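Local coordinates for Phthiocerol/phenolphthiocerol synthesis polyketide synthase type I PpsC (Mycobacterium tuberculosis, PDB 5NJI), which probably dehydrates 3-hydroxyacyl chains to trans-2-enoyl products, through this dehydratase domain of a modular polyketide synthase that serves phthiocerol and phenolphthiocerol assembly, at residues H29-V34 / G70-E75; Q234-T239 / D311-A316; F60-L65 / R101-V106. The protein carries 1 engineered substitution. One frame throughout, in Å; residues are numbered along the deposited sequence. Where two conformers were deposited one is given.

Overall arrangement
All three contacts lie along one extended ligand, the dodecenoyl-CoA thioester 8Z2. Contact 1 meets it at the thioester carbonyl through Gly-70, contact 3 follows the pantetheine and thioester, and contact 2 borders the middle and outer acyl chain. Contacts 1 and 3 touch, their centres about 15 Å apart, where Tyr-73 OH packs 3.4 Å from Leu-104 CB; their segments alternate along the chain. Contact 2 stands apart in the second half of the domain. Its centre is about 21 Å from that of contact 1 and about 18 Å from that of contact 3, with nearest atoms about 9 and 6 Å away, so the ligand bridges the two halves.

Contact 1 of 3, residues H29-V34 / G70-E75. With 8Z2 (~{S}-[2-[3-[[(2~{R})-4-[[[(2~{R},3~{S},4~{R},5~{R})-5-(6-aminopurin-9-yl)-4-oxidanyl-3-phosphonooxy-oxolan-2-yl]methoxy-oxidanyl-phosphoryl]oxy-oxidanyl-phosphoryl]oxy-3,3-dimethyl-2-oxidanyl-butanoyl]amino]propanoylamino]ethyl] (~{E})-dodec-2-enethioate), chain B.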
# COMPACT_ATOMS: atom_id res chain seq x y z
N HIS A 29 -13.86 -11.03 -1.09
CA HIS A 29 -12.58 -10.36 -0.87
C HIS A 29 -12.17 -10.50 0.60
O HIS A 29 -12.96 -10.17 1.49
CB HIS A 29 -12.75 -8.90 -1.24
CG HIS A 29 -11.46 -8.16 -1.40
ND1 HIS A 29 -10.63 -7.88 -0.34
CD2 HIS A 29 -10.86 -7.64 -2.49
CE1 HIS A 29 -9.58 -7.21 -0.77
NE2 HIS A 29 -9.68 -7.07 -2.08
N PRO A 30 -10.96 -10.96 0.90
CA PRO A 30 -10.62 -11.25 2.31
C PRO A 30 -10.41 -10.01 3.16
O PRO A 30 -10.46 -10.14 4.39
CB PRO A 30 -9.33 -12.06 2.20
CG PRO A 30 -8.74 -11.63 0.92
CD PRO A 30 -9.89 -11.43 -0.01
N LEU A 31 -10.18 -8.84 2.57
CA LEU A 31 -10.01 -7.62 3.36
C LEU A 31 -11.26 -6.74 3.33
O LEU A 31 -11.60 -6.13 4.34
CB LEU A 31 -8.81 -6.81 2.85
CG LEU A 31 -7.49 -7.58 2.80
CD1 LEU A 31 -6.36 -6.71 2.23
CD2 LEU A 31 -7.15 -8.10 4.19
N LEU A 32 -11.95 -6.70 2.20
CA LEU A 32 -13.13 -5.85 2.06
C LEU A 32 -14.36 -6.53 2.62
O LEU A 32 -15.18 -5.88 3.30
CB LEU A 32 -13.34 -5.51 0.58
CG LEU A 32 -14.61 -4.76 0.22
CD1 LEU A 32 -14.57 -3.33 0.73
CD2 LEU A 32 -14.85 -4.77 -1.26
N GLY A 33 -14.52 -7.82 2.36
CA GLY A 33 -15.64 -8.54 2.91
C GLY A 33 -16.87 -8.45 2.03
O GLY A 33 -16.81 -8.14 0.84
N VAL A 34 -18.02 -8.71 2.65
CA VAL A 34 -19.28 -8.83 1.94
C VAL A 34 -20.07 -7.54 2.10
O VAL A 34 -20.08 -6.91 3.17
CB VAL A 34 -20.08 -10.05 2.43
CG1 VAL A 34 -20.16 -10.08 3.94
CG2 VAL A 34 -21.48 -10.08 1.80
N GLY A 70 -0.53 0.21 5.30
CA GLY A 70 -1.17 1.25 4.51
C GLY A 70 -1.67 0.75 3.18
O GLY A 70 -2.75 1.12 2.71
N ALA A 71 -0.85 -0.08 2.50
CA ALA A 71 -1.23 -0.59 1.20
C ALA A 71 -2.53 -1.38 1.23
O ALA A 71 -3.23 -1.46 0.21
CB ALA A 71 -0.08 -1.46 0.67
N ALA A 72 -2.88 -1.97 2.37
CA ALA A 72 -4.12 -2.72 2.42
C ALA A 72 -5.32 -1.80 2.29
O ALA A 72 -6.32 -2.18 1.68
CB ALA A 72 -4.22 -3.54 3.71
N TYR A 73 -5.24 -0.59 2.84
CA TYR A 73 -6.34 0.35 2.69
C TYR A 73 -6.50 0.76 1.23
O TYR A 73 -7.62 0.95 0.75
CB TYR A 73 -6.09 1.59 3.54
CG TYR A 73 -5.99 1.35 5.03
CD1 TYR A 73 -7.11 1.21 5.82
CD2 TYR A 73 -4.75 1.29 5.64
CE1 TYR A 73 -7.00 1.04 7.16
CE2 TYR A 73 -4.63 1.10 6.98
CZ TYR A 73 -5.75 0.99 7.74
OH TYR A 73 -5.60 0.82 9.09
N ALA A 74 -5.39 0.89 0.50
CA ALA A 74 -5.48 1.20 -0.92
C ALA A 74 -6.22 0.10 -1.67
O ALA A 74 -7.11 0.38 -2.48
CB ALA A 74 -4.08 1.40 -1.50
N GLU A 75 -5.89 -1.16 -1.39
CA GLU A 75 -6.61 -2.26 -2.03
C GLU A 75 -8.09 -2.27 -1.64
O GLU A 75 -8.96 -2.52 -2.47
CB GLU A 75 -5.92 -3.58 -1.67
CG GLU A 75 -6.75 -4.82 -1.99
CD GLU A 75 -7.19 -4.88 -3.46
OE1 GLU A 75 -6.64 -4.16 -4.31
OE2 GLU A 75 -8.10 -5.67 -3.77
C2 8Z2 B . -9.36 14.63 8.04
C4 8Z2 B . -8.15 14.57 10.04
C5 8Z2 B . -9.27 14.70 10.72
C6 8Z2 B . -10.42 14.82 10.10
C8 8Z2 B . -7.71 14.60 12.15
C10 8Z2 B . 11.37 4.65 5.41
C11 8Z2 B . 12.07 5.91 5.07
C12 8Z2 B . 12.71 6.48 6.28
N9 8Z2 B . -7.19 14.45 10.94
N7 8Z2 B . -8.99 14.69 12.00
N3 8Z2 B . -8.16 14.53 8.70
N1 8Z2 B . -10.50 14.79 8.77
N6 8Z2 B . -11.44 14.94 10.90
C1' 8Z2 B . -5.87 14.30 10.04
C2' 8Z2 B . -5.63 15.74 9.74
O2' 8Z2 B . -5.40 15.61 8.35
C3' 8Z2 B . -4.39 16.08 10.72
O3' 8Z2 B . -4.36 17.53 10.93
C4' 8Z2 B . -3.38 14.98 9.97
O4' 8Z2 B . -4.34 13.82 10.04
C5' 8Z2 B . -2.05 14.47 10.48
O5' 8Z2 B . -2.07 13.79 11.68
P1 8Z2 B . -2.58 14.28 12.98
O11 8Z2 B . -3.96 13.86 12.83
O12 8Z2 B . -2.69 15.75 13.16
O6 8Z2 B . -1.82 13.57 14.33
P2 8Z2 B . -2.60 12.45 15.20
O21 8Z2 B . -4.16 12.42 14.92
O22 8Z2 B . -2.54 12.28 16.60
O7 8Z2 B . -1.79 11.22 14.50
CPA 8Z2 B . -0.62 11.26 13.66
CPB 8Z2 B . -0.36 9.76 13.32
CP8 8Z2 B . -1.66 9.23 12.68
CP7 8Z2 B . 0.78 9.58 12.38
CP9 8Z2 B . -0.07 9.02 14.62
OP3 8Z2 B . -1.86 9.99 11.56
CP6 8Z2 B . -1.62 7.73 12.30
OP2 8Z2 B . -1.46 6.93 13.15
NP2 8Z2 B . -1.96 7.39 11.06
CP5 8Z2 B . -2.05 6.05 10.53
CP4 8Z2 B . -0.73 5.67 9.88
CP3 8Z2 B . -0.87 4.23 9.34
OP1 8Z2 B . -1.66 3.49 9.81
NP1 8Z2 B . -0.06 3.85 8.37
CP2 8Z2 B . -0.13 2.56 7.77
CP1 8Z2 B . 0.48 1.51 8.63
S 8Z2 B . 2.28 1.75 8.77
P3 8Z2 B . -5.80 18.18 11.70
O31 8Z2 B . -6.08 17.03 12.90
O32 8Z2 B . -7.01 18.12 11.00
O33 8Z2 B . -5.76 19.49 12.35
CA1 8Z2 B . 2.77 1.30 7.39
CA2 8Z2 B . 4.24 1.33 7.19
OA1 8Z2 B . 2.13 0.93 6.46
CA3 8Z2 B . 4.76 0.96 5.86
CA4 8Z2 B . 6.22 1.03 5.67
CA5 8Z2 B . 6.63 0.88 4.22
CA6 8Z2 B . 8.14 1.04 4.09
CA7 8Z2 B . 8.57 2.52 4.18
CA8 8Z2 B . 10.03 2.69 4.52
CA9 8Z2 B . 10.59 4.12 4.26
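The His-29 imidazole and the Glu-75 carboxylate meet edge on, their planes only 14° apart. At one edge of the ring, His-29 NE2 donates to Glu-75 OE2 over 2.7 Å in a nearly straight bond (170°), entering the anti lone pair, the one turned away from OE1. At another edge, His-29 ND1 accepts the backbone N of Leu-31 at 3.1 Å, close to the ring plane. The imidazole is thus held at two nitrogens, which fixes its rotation; the ring of Phe-222 also meets it. Glu-75 reaches across because CG stands anti to the backbone N (chi1 166°) and the chain then bends at chi2. Its buried carboxylate is well satisfied: OE2 also accepts from Met-223 N, and OE1 from Leu-224 N, which ties the helix to the loop before helix 226-234. Beside this polar link, Leu-31 CD1 rests on Ala-72 CB at 4.1 Å, and the same leucine also touches Ile-76 and Pro-226. Gly-70 N, on helix 70-84, points to the ligand and donates to its thioester oxygen OA1 at 3.0 Å, again nearly straight. A buried His-carboxylate hydrogen bond therefore anchors the N-terminal loop to helix 70-84, the long central helix characteristic of a hot-dog fold, which in this dehydratase pocket receives the thioester carbonyl of the bound enoyl-CoA.

Contact 2 of 3, residues Q234-T239 / D311-A316; sequences QTLGAT and DEVEMA. With 8Z2 (~{S}-[2-[3-[[(2~{R})-4-[[[(2~{R},3~{S},4~{R},5~{R})-5-(6-aminopurin-9-yl)-4-oxidanyl-3-phosphonooxy-oxolan-2-yl]methoxy-oxidanyl-phosphoryl]oxy-oxidanyl-phosphoryl]oxy-3,3-dimethyl-2-oxidanyl-butanoyl]amino]propanoylamino]ethyl] (~{E})-dodec-2-enethioate), chain B.
Leu-236 touches the strand through a single methyl, CD1, which meets two side chains at once. Val-313 CG1 lies 3.5 Å from that CD1, tighter than usual for two carbons, the side chains running past each other in opposite senses. Met-315 brings its terminal methyl alongside, CE standing 4.1 Å from Leu-236 CD1. That CE is equally near ligand atom CA9, and Leu-236 CB lies 4.0 Å from the same CA9, so leucine and methionine both border the acyl chain. The backbone helps too: Gly-237 N is 3.7 Å from CA9, and Gln-234 CA 3.8 Å from CA6 of the ligand. The methionine reaches in by a bend at its last torsion (chi3 -75°), while Val-313 places CG1 between its own N and carbonyl carbon (chi1 50°). Further out, the leucine sits on a 3-10 turn closed by Thr-239: the carbonyl O of Leu-236 accepts both Thr-239 N and OG1, the hydroxyl at 2.8 Å. Thr-239 OG1 also caps Ala-242 N, as the N-cap of helix 240-246. Gln-234 is held by Tyr-177, Phe-191 and Asp-230, and Val-313 is bonded through its backbone to Gly-295. Met-315, Leu-236 and the backbone of Gln-234 and Gly-237 thus border the acyl chain from CA6 to CA9, with Val-313 packed against Leu-236, consistent with an acyl tunnel of the double hot-dog fold.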
# COMPACT_ATOMS: atom_id res chain seq x y z
N GLN A 234 9.02 -0.03 0.36
CA GLN A 234 10.20 -0.29 1.17
C GLN A 234 11.45 0.28 0.52
O GLN A 234 12.42 0.59 1.22
CB GLN A 234 10.39 -1.78 1.38
CG GLN A 234 9.37 -2.44 2.27
CD GLN A 234 9.46 -3.94 2.17
OE1 GLN A 234 10.47 -4.48 1.72
NE2 GLN A 234 8.40 -4.64 2.57
N THR A 235 11.44 0.43 -0.81
CA THR A 235 12.59 0.98 -1.53
C THR A 235 12.94 2.37 -1.02
O THR A 235 14.11 2.77 -1.10
CB THR A 235 12.28 1.04 -3.03
OG1 THR A 235 11.29 2.03 -3.27
CG2 THR A 235 11.77 -0.26 -3.55
N LEU A 236 11.96 3.11 -0.51
CA LEU A 236 12.21 4.46 -0.02
C LEU A 236 13.16 4.45 1.16
O LEU A 236 13.84 5.45 1.40
CB LEU A 236 10.90 5.13 0.36
CG LEU A 236 9.96 5.34 -0.82
CD1 LEU A 236 8.60 5.82 -0.30
CD2 LEU A 236 10.52 6.31 -1.87
N GLY A 237 13.26 3.32 1.86
CA GLY A 237 14.17 3.16 2.98
C GLY A 237 15.62 3.14 2.59
O GLY A 237 16.48 3.23 3.48
N ALA A 238 15.93 3.00 1.31
CA ALA A 238 17.31 2.96 0.84
C ALA A 238 17.74 4.26 0.18
O ALA A 238 18.89 4.35 -0.27
CB ALA A 238 17.51 1.80 -0.12
N THR A 239 16.87 5.26 0.11
CA THR A 239 17.26 6.54 -0.47
C THR A 239 18.26 7.26 0.43
O THR A 239 18.39 6.98 1.61
CB THR A 239 16.04 7.44 -0.68
OG1 THR A 239 15.39 7.63 0.57
CG2 THR A 239 15.09 6.83 -1.72
N ASP A 311 2.37 8.72 -7.01
CA ASP A 311 2.88 10.07 -7.22
C ASP A 311 3.41 10.69 -5.93
O ASP A 311 4.45 11.37 -5.95
CB ASP A 311 1.78 10.98 -7.80
CG ASP A 311 1.33 10.61 -9.22
OD1 ASP A 311 2.05 9.91 -9.97
OD2 ASP A 311 0.24 11.08 -9.60
N GLU A 312 2.69 10.53 -4.82
CA GLU A 312 3.13 11.03 -3.53
C GLU A 312 2.83 10.02 -2.44
O GLU A 312 1.69 9.58 -2.30
CB GLU A 312 2.44 12.35 -3.15
CG GLU A 312 2.72 13.49 -4.08
CD GLU A 312 1.95 14.76 -3.71
OE1 GLU A 312 1.20 14.72 -2.71
OE2 GLU A 312 2.11 15.78 -4.40
N VAL A 313 3.84 9.72 -1.65
CA VAL A 313 3.63 9.02 -0.39
C VAL A 313 4.20 9.93 0.69
O VAL A 313 5.41 10.20 0.72
CB VAL A 313 4.26 7.62 -0.36
CG1 VAL A 313 5.68 7.65 -0.80
CG2 VAL A 313 4.13 6.98 1.05
N GLU A 314 3.33 10.42 1.55
CA GLU A 314 3.70 11.34 2.61
C GLU A 314 3.86 10.56 3.90
O GLU A 314 2.96 9.80 4.28
CB GLU A 314 2.63 12.42 2.76
CG GLU A 314 2.85 13.39 3.88
CD GLU A 314 1.76 14.46 3.89
OE1 GLU A 314 1.06 14.60 2.86
OE2 GLU A 314 1.63 15.16 4.91
N MET A 315 5.00 10.71 4.56
CA MET A 315 5.31 9.95 5.76
C MET A 315 5.57 10.87 6.94
O MET A 315 6.15 11.95 6.80
CB MET A 315 6.49 9.03 5.50
CG MET A 315 6.15 8.10 4.34
SD MET A 315 7.25 6.75 4.12
CE MET A 315 8.61 7.64 3.39
N ALA A 316 5.08 10.45 8.10
CA ALA A 316 5.34 11.11 9.36
C ALA A 316 6.48 10.40 10.07
O ALA A 316 6.70 9.20 9.92
CB ALA A 316 4.10 11.09 10.24
C2 8Z2 B . -9.36 14.63 8.04
C4 8Z2 B . -8.15 14.57 10.04
C5 8Z2 B . -9.27 14.70 10.72
C6 8Z2 B . -10.42 14.82 10.10
C8 8Z2 B . -7.71 14.60 12.15
C10 8Z2 B . 11.37 4.65 5.41
C11 8Z2 B . 12.07 5.91 5.07
C12 8Z2 B . 12.71 6.48 6.28
N9 8Z2 B . -7.19 14.45 10.94
N7 8Z2 B . -8.99 14.69 12.00
N3 8Z2 B . -8.16 14.53 8.70
N1 8Z2 B . -10.50 14.79 8.77
N6 8Z2 B . -11.44 14.94 10.90
C1' 8Z2 B . -5.87 14.30 10.04
C2' 8Z2 B . -5.63 15.74 9.74
O2' 8Z2 B . -5.40 15.61 8.35
C3' 8Z2 B . -4.39 16.08 10.72
O3' 8Z2 B . -4.36 17.53 10.93
C4' 8Z2 B . -3.38 14.98 9.97
O4' 8Z2 B . -4.34 13.82 10.04
C5' 8Z2 B . -2.05 14.47 10.48
O5' 8Z2 B . -2.07 13.79 11.68
P1 8Z2 B . -2.58 14.28 12.98
O11 8Z2 B . -3.96 13.86 12.83
O12 8Z2 B . -2.69 15.75 13.16
O6 8Z2 B . -1.82 13.57 14.33
P2 8Z2 B . -2.60 12.45 15.20
O21 8Z2 B . -4.16 12.42 14.92
O22 8Z2 B . -2.54 12.28 16.60
O7 8Z2 B . -1.79 11.22 14.50
CPA 8Z2 B . -0.62 11.26 13.66
CPB 8Z2 B . -0.36 9.76 13.32
CP8 8Z2 B . -1.66 9.23 12.68
CP7 8Z2 B . 0.78 9.58 12.38
CP9 8Z2 B . -0.07 9.02 14.62
OP3 8Z2 B . -1.86 9.99 11.56
CP6 8Z2 B . -1.62 7.73 12.30
OP2 8Z2 B . -1.46 6.93 13.15
NP2 8Z2 B . -1.96 7.39 11.06
CP5 8Z2 B . -2.05 6.05 10.53
CP4 8Z2 B . -0.73 5.67 9.88
CP3 8Z2 B . -0.87 4.23 9.34
OP1 8Z2 B . -1.66 3.49 9.81
NP1 8Z2 B . -0.06 3.85 8.37
CP2 8Z2 B . -0.13 2.56 7.77
CP1 8Z2 B . 0.48 1.51 8.63
S 8Z2 B . 2.28 1.75 8.77
P3 8Z2 B . -5.80 18.18 11.70
O31 8Z2 B . -6.08 17.03 12.90
O32 8Z2 B . -7.01 18.12 11.00
O33 8Z2 B . -5.76 19.49 12.35
CA1 8Z2 B . 2.77 1.30 7.39
CA2 8Z2 B . 4.24 1.33 7.19
OA1 8Z2 B . 2.13 0.93 6.46
CA3 8Z2 B . 4.76 0.96 5.86
CA4 8Z2 B . 6.22 1.03 5.67
CA5 8Z2 B . 6.63 0.88 4.22
CA6 8Z2 B . 8.14 1.04 4.09
CA7 8Z2 B . 8.57 2.52 4.18
CA8 8Z2 B . 10.03 2.69 4.52
CA9 8Z2 B . 10.59 4.12 4.26

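Contact 3 of 3, residues F60-L65 / R101-V106; sequences FVIDDL and RQMLHV. Engineered in segment 60-65: Phe-60 (natural residue His). With 8Z2 (~{S}-[2-[3-[[(2~{R})-4-[[[(2~{R},3~{S},4~{R},5~{R})-5-(6-aminopurin-9-yl)-4-oxidanyl-3-phosphonooxy-oxolan-2-yl]methoxy-oxidanyl-phosphoryl]oxy-oxidanyl-phosphoryl]oxy-3,3-dimethyl-2-oxidanyl-butanoyl]amino]propanoylamino]ethyl] (~{E})-dodec-2-enethioate), chain B.
Ile-62 and Met-103 are brought together by two extended side chains: Ile-62 sends CG1 anti to its carbonyl carbon with CD1 stretched beyond, while Met-103 leaves at an unusual chi1 of -96° and runs straight past CG. The two cross at about a right angle, and their terminal methyls, Ile-62 CD1 and Met-103 CE, meet at 3.9 Å. Both also border the ligand, Ile-62 CD1 lying 3.7 Å from the thioester S and Met-103 CG 3.3 Å from the pantetheine oxygen OP1. The second pair stands nearer the surface. His-105, with CG opposite its backbone N (chi1 174°), turns one ring face to Leu-65, whose CD1 sits 4.3 Å from the ring centroid and just 6° off the normal, a CH-pi contact. Leu-65 CB flanks the same imidazole, 3.8 Å from His-105 ND1, and His-105 ND1 is also hydrogen-bonded to Val-66 O, which helps to fix the ring. The type I' turn from Ile-62 to Leu-65 sets the spacing of the two apolar side chains, with paired backbone bonds joining its ends. Phe-60, an engineered residue in place of histidine, presents CZ 3.6 Å from thioester oxygen OA1, and its ring meets those of Phe-191 and His-187. Thus a hairpin of strands 60-62 and 65-66, extended by strand 185-187, faces the loop that leaves strand 93-100 toward 110-118. Backbone bonds from Leu-104 to Leu-68 and from Val-106 to Val-66 bind that loop to the chain leading into helix 70-84.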
# COMPACT_ATOMS: atom_id res chain seq x y z
N PHE A 60 3.17 -8.31 9.17
CA PHE A 60 3.33 -6.86 9.18
C PHE A 60 3.18 -6.36 10.62
O PHE A 60 2.07 -6.29 11.14
CB PHE A 60 2.33 -6.17 8.26
CG PHE A 60 2.76 -4.78 7.92
CD1 PHE A 60 3.60 -4.55 6.84
CD2 PHE A 60 2.39 -3.72 8.72
CE1 PHE A 60 4.01 -3.28 6.54
CE2 PHE A 60 2.81 -2.44 8.43
CZ PHE A 60 3.63 -2.23 7.34
N VAL A 61 4.30 -6.04 11.24
CA VAL A 61 4.37 -5.78 12.67
C VAL A 61 5.07 -4.46 12.91
O VAL A 61 6.05 -4.12 12.25
CB VAL A 61 5.09 -6.94 13.38
CG1 VAL A 61 5.38 -6.60 14.85
CG2 VAL A 61 4.28 -8.22 13.25
N ILE A 62 4.54 -3.68 13.85
CA ILE A 62 5.16 -2.44 14.30
C ILE A 62 5.24 -2.50 15.82
O ILE A 62 4.21 -2.67 16.49
CB ILE A 62 4.39 -1.19 13.84
CG1 ILE A 62 4.34 -1.13 12.32
CG2 ILE A 62 5.04 0.07 14.43
CD1 ILE A 62 3.70 0.11 11.76
N ASP A 63 6.44 -2.40 16.37
CA ASP A 63 6.62 -2.43 17.83
C ASP A 63 5.91 -3.64 18.43
O ASP A 63 5.17 -3.54 19.42
CB ASP A 63 6.10 -1.13 18.46
CG ASP A 63 6.94 0.08 18.12
OD1 ASP A 63 8.10 -0.09 17.68
OD2 ASP A 63 6.45 1.22 18.31
N ASP A 64 6.14 -4.80 17.80
CA ASP A 64 5.64 -6.12 18.22
C ASP A 64 4.15 -6.34 17.95
O ASP A 64 3.67 -7.46 18.11
CB ASP A 64 5.90 -6.37 19.71
CG ASP A 64 7.37 -6.54 20.02
OD1 ASP A 64 8.09 -7.13 19.18
OD2 ASP A 64 7.79 -6.08 21.10
N LEU A 65 3.42 -5.31 17.53
CA LEU A 65 1.98 -5.45 17.29
C LEU A 65 1.68 -5.61 15.81
O LEU A 65 2.25 -4.90 14.98
CB LEU A 65 1.20 -4.24 17.82
CG LEU A 65 1.40 -3.86 19.29
CD1 LEU A 65 0.47 -2.71 19.62
CD2 LEU A 65 1.15 -5.04 20.19
N ARG A 101 -5.54 7.84 8.78
CA ARG A 101 -5.76 8.60 10.01
C ARG A 101 -5.37 7.90 11.45
O ARG A 101 -5.11 8.61 12.32
CB ARG A 101 -7.25 9.00 9.95
CG ARG A 101 -7.74 9.31 8.50
CD ARG A 101 -8.67 10.51 8.29
NE ARG A 101 -9.35 10.84 9.54
CZ ARG A 101 -10.65 11.25 9.60
NH1 ARG A 101 -11.33 11.39 8.40
NH2 ARG A 101 -11.24 11.50 10.86
N GLN A 102 -5.58 6.61 11.56
CA GLN A 102 -5.29 5.90 12.80
C GLN A 102 -4.85 4.48 12.55
O GLN A 102 -5.42 3.81 11.81
CB GLN A 102 -6.51 5.94 13.75
CG GLN A 102 -6.23 5.25 15.08
CD GLN A 102 -7.32 5.46 16.14
OE1 GLN A 102 -8.01 6.44 16.10
NE2 GLN A 102 -7.43 4.57 17.10
N MET A 103 -3.79 4.11 13.18
CA MET A 103 -3.26 2.77 12.98
C MET A 103 -4.27 1.75 13.47
O MET A 103 -4.96 1.96 14.47
CB MET A 103 -1.95 2.59 13.74
CG MET A 103 -0.72 2.79 12.92
SD MET A 103 0.74 2.25 13.83
CE MET A 103 1.95 3.32 13.04
N LEU A 104 -4.34 0.62 12.77
CA LEU A 104 -5.23 -0.47 13.14
C LEU A 104 -4.42 -1.65 13.67
O LEU A 104 -3.65 -2.27 12.93
CB LEU A 104 -6.08 -0.91 11.95
CG LEU A 104 -6.99 -2.14 12.19
CD1 LEU A 104 -7.78 -2.02 13.48
CD2 LEU A 104 -7.91 -2.31 11.01
N HIS A 105 -4.63 -1.98 14.94
CA HIS A 105 -4.05 -3.15 15.59
C HIS A 105 -4.96 -4.33 15.29
O HIS A 105 -6.14 -4.34 15.67
CB HIS A 105 -3.91 -2.86 17.08
CG HIS A 105 -3.46 -4.00 17.94
ND1 HIS A 105 -2.56 -4.97 17.54
CD2 HIS A 105 -3.75 -4.29 19.23
CE1 HIS A 105 -2.35 -5.81 18.53
NE2 HIS A 105 -3.06 -5.42 19.57
N VAL A 106 -4.43 -5.31 14.55
CA VAL A 106 -5.22 -6.45 14.12
C VAL A 106 -5.22 -7.47 15.25
O VAL A 106 -4.23 -8.16 15.49
CB VAL A 106 -4.68 -7.06 12.83
CG1 VAL A 106 -5.52 -8.24 12.42
CG2 VAL A 106 -4.69 -6.00 11.73
C2 8Z2 B . -9.36 14.63 8.04
C4 8Z2 B . -8.15 14.57 10.04
C5 8Z2 B . -9.27 14.70 10.72
C6 8Z2 B . -10.42 14.82 10.10
C8 8Z2 B . -7.71 14.60 12.15
C10 8Z2 B . 11.37 4.65 5.41
C11 8Z2 B . 12.07 5.91 5.07
C12 8Z2 B . 12.71 6.48 6.28
N9 8Z2 B . -7.19 14.45 10.94
N7 8Z2 B . -8.99 14.69 12.00
N3 8Z2 B . -8.16 14.53 8.70
N1 8Z2 B . -10.50 14.79 8.77
N6 8Z2 B . -11.44 14.94 10.90
C1' 8Z2 B . -5.87 14.30 10.04
C2' 8Z2 B . -5.63 15.74 9.74
O2' 8Z2 B . -5.40 15.61 8.35
C3' 8Z2 B . -4.39 16.08 10.72
O3' 8Z2 B . -4.36 17.53 10.93
C4' 8Z2 B . -3.38 14.98 9.97
O4' 8Z2 B . -4.34 13.82 10.04
C5' 8Z2 B . -2.05 14.47 10.48
O5' 8Z2 B . -2.07 13.79 11.68
P1 8Z2 B . -2.58 14.28 12.98
O11 8Z2 B . -3.96 13.86 12.83
O12 8Z2 B . -2.69 15.75 13.16
O6 8Z2 B . -1.82 13.57 14.33
P2 8Z2 B . -2.60 12.45 15.20
O21 8Z2 B . -4.16 12.42 14.92
O22 8Z2 B . -2.54 12.28 16.60
O7 8Z2 B . -1.79 11.22 14.50
CPA 8Z2 B . -0.62 11.26 13.66
CPB 8Z2 B . -0.36 9.76 13.32
CP8 8Z2 B . -1.66 9.23 12.68
CP7 8Z2 B . 0.78 9.58 12.38
CP9 8Z2 B . -0.07 9.02 14.62
OP3 8Z2 B . -1.86 9.99 11.56
CP6 8Z2 B . -1.62 7.73 12.30
OP2 8Z2 B . -1.46 6.93 13.15
NP2 8Z2 B . -1.96 7.39 11.06
CP5 8Z2 B . -2.05 6.05 10.53
CP4 8Z2 B . -0.73 5.67 9.88
CP3 8Z2 B . -0.87 4.23 9.34
OP1 8Z2 B . -1.66 3.49 9.81
NP1 8Z2 B . -0.06 3.85 8.37
CP2 8Z2 B . -0.13 2.56 7.77
CP1 8Z2 B . 0.48 1.51 8.63
S 8Z2 B . 2.28 1.75 8.77
P3 8Z2 B . -5.80 18.18 11.70
O31 8Z2 B . -6.08 17.03 12.90
O32 8Z2 B . -7.01 18.12 11.00
O33 8Z2 B . -5.76 19.49 12.35
CA1 8Z2 B . 2.77 1.30 7.39
CA2 8Z2 B . 4.24 1.33 7.19
OA1 8Z2 B . 2.13 0.93 6.46
CA3 8Z2 B . 4.76 0.96 5.86
CA4 8Z2 B . 6.22 1.03 5.67
CA5 8Z2 B . 6.63 0.88 4.22
CA6 8Z2 B . 8.14 1.04 4.09
CA7 8Z2 B . 8.57 2.52 4.18
CA8 8Z2 B . 10.03 2.69 4.52
CA9 8Z2 B . 10.59 4.12 4.26